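Local coordinates for conjugal transfer protein TRWB (Escherichia coli, PDB 1E9R) that probably couples ATP hydrolysis to DNA transport during bacterial conjugation, as a membrane-anchored coupling protein whose soluble part forms a hexameric ring, at residues Asn106-Arg111 and His221-Asp226. Numbering follows the deposited sequence.
Sequences NPYDQR and HVTMPD
P107 and M224 bring the two backbones closest, with their CA atoms 4.8 Å apart. N106 to D109 form a type I beta turn, closed by D109 N to N106 O at 3.1 Å. Segment 221-226 starts in helix 219-223 and continues as loop through M224 and P225. No hydrogen bond crosses between them. The M224 side chain bends at chi2 (-76°) and again at chi3, which puts its methyl CE over the P107 ring at the nitrogen, 3.1 Å from P107 N. M224 CE also lies 3.5 Å from P107 CD. The two side chains cross at about a right angle. W262 of helix 252-269 touches both residues, and L255 touches P107. P225 packs beside them, its CD 3.4 Å from P107 O. The turn follows strand 103-105, an outermost strand, within this chain, of the mixed sheet in this P-loop NTPase-type domain. The contact joins the loop after this edge strand to the end of the strand-free helical part, residues 126-223. N106 OD1 accepts from Y108 N at 3.0 Å, an Asx turn, while its ND2 is hydrogen-bonded to T246 OG1. Y108 OH comes within 4.1 Å of T223 OG1, but its hydrogen bond is to E220 OE1. Beyond the turn, R111 and D109 form a salt bridge, NH2 to OD2 at 2.9 Å.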
# COMPACT_ATOMS: atom_id res chain seq x y z
N ASN B 106 22.25 31.90 15.60
CA ASN B 106 22.95 31.39 14.44
C ASN B 106 24.33 31.07 14.97
O ASN B 106 25.10 31.98 15.27
CB ASN B 106 23.05 32.49 13.38
CG ASN B 106 23.77 32.03 12.13
OD1 ASN B 106 24.63 31.15 12.19
ND2 ASN B 106 23.44 32.63 11.00
N PRO B 107 24.67 29.77 15.09
CA PRO B 107 25.98 29.35 15.61
C PRO B 107 27.22 29.97 14.97
O PRO B 107 28.28 30.03 15.61
CB PRO B 107 25.94 27.82 15.47
CG PRO B 107 25.00 27.60 14.35
CD PRO B 107 23.90 28.60 14.61
N TYR B 108 27.09 30.46 13.74
CA TYR B 108 28.23 31.04 13.02
C TYR B 108 28.19 32.56 12.84
O TYR B 108 28.94 33.13 12.04
CB TYR B 108 28.38 30.34 11.67
CG TYR B 108 28.52 28.83 11.78
CD1 TYR B 108 27.40 28.00 11.96
CD2 TYR B 108 29.78 28.22 11.71
CE1 TYR B 108 27.54 26.60 12.07
CE2 TYR B 108 29.92 26.83 11.82
CZ TYR B 108 28.80 26.04 12.00
OH TYR B 108 28.97 24.67 12.11
N ASP B 109 27.32 33.23 13.59
CA ASP B 109 27.22 34.67 13.50
C ASP B 109 27.77 35.24 14.80
O ASP B 109 27.45 34.78 15.89
CB ASP B 109 25.76 35.09 13.29
CG ASP B 109 25.62 36.55 12.91
OD1 ASP B 109 25.91 37.41 13.76
OD2 ASP B 109 25.23 36.84 11.76
N GLN B 110 28.63 36.24 14.64
CA GLN B 110 29.29 36.93 15.75
C GLN B 110 28.29 37.43 16.79
O GLN B 110 28.56 37.43 17.99
CB GLN B 110 30.07 38.11 15.17
CG GLN B 110 30.92 38.89 16.15
CD GLN B 110 32.09 38.08 16.67
OE1 GLN B 110 31.97 37.35 17.66
NE2 GLN B 110 33.23 38.19 15.99
N ARG B 111 27.13 37.86 16.30
CA ARG B 111 26.08 38.43 17.13
C ARG B 111 25.16 37.44 17.85
O ARG B 111 24.38 37.84 18.71
CB ARG B 111 25.22 39.37 16.27
CG ARG B 111 26.00 40.49 15.59
CD ARG B 111 25.18 41.11 14.46
NE ARG B 111 24.99 40.16 13.37
CZ ARG B 111 24.35 40.43 12.24
NH1 ARG B 111 23.81 41.63 12.05
NH2 ARG B 111 24.26 39.51 11.28
N HIS B 221 24.82 21.48 18.14
CA HIS B 221 24.49 21.93 19.49
C HIS B 221 25.79 22.07 20.26
O HIS B 221 25.90 22.90 21.17
CB HIS B 221 23.62 20.88 20.20
CG HIS B 221 22.21 20.81 19.70
ND1 HIS B 221 21.16 21.46 20.32
CD2 HIS B 221 21.67 20.17 18.64
CE1 HIS B 221 20.04 21.22 19.67
NE2 HIS B 221 20.32 20.44 18.64
N VAL B 222 26.76 21.25 19.89
CA VAL B 222 28.05 21.24 20.56
C VAL B 222 28.88 22.45 20.15
O VAL B 222 29.46 23.12 20.99
CB VAL B 222 28.85 19.95 20.23
CG1 VAL B 222 30.19 19.98 20.96
CG2 VAL B 222 28.06 18.71 20.65
N THR B 223 28.91 22.71 18.85
CA THR B 223 29.67 23.82 18.30
C THR B 223 28.98 25.18 18.50
O THR B 223 29.58 26.22 18.24
CB THR B 223 29.93 23.60 16.81
OG1 THR B 223 28.69 23.62 16.09
CG2 THR B 223 30.61 22.25 16.60
N MET B 224 27.73 25.15 18.95
CA MET B 224 26.97 26.36 19.18
C MET B 224 27.60 27.14 20.32
O MET B 224 27.82 26.60 21.40
CB MET B 224 25.52 26.02 19.56
CG MET B 224 24.44 26.88 18.88
SD MET B 224 24.17 28.56 19.48
CE MET B 224 23.83 29.37 18.01
N PRO B 225 27.91 28.43 20.09
CA PRO B 225 28.51 29.27 21.12
C PRO B 225 27.70 29.14 22.40
O PRO B 225 26.47 29.27 22.38
CB PRO B 225 28.41 30.66 20.51
CG PRO B 225 28.64 30.37 19.04
CD PRO B 225 27.77 29.17 18.81
N ASP B 226 28.36 28.87 23.52
CA ASP B 226 27.63 28.71 24.76
C ASP B 226 27.35 30.03 25.44
O ASP B 226 28.08 31.00 25.28
CB ASP B 226 28.36 27.77 25.72
CG ASP B 226 27.41 26.75 26.34
OD1 ASP B 226 26.36 27.17 26.89
OD2 ASP B 226 27.71 25.52 26.27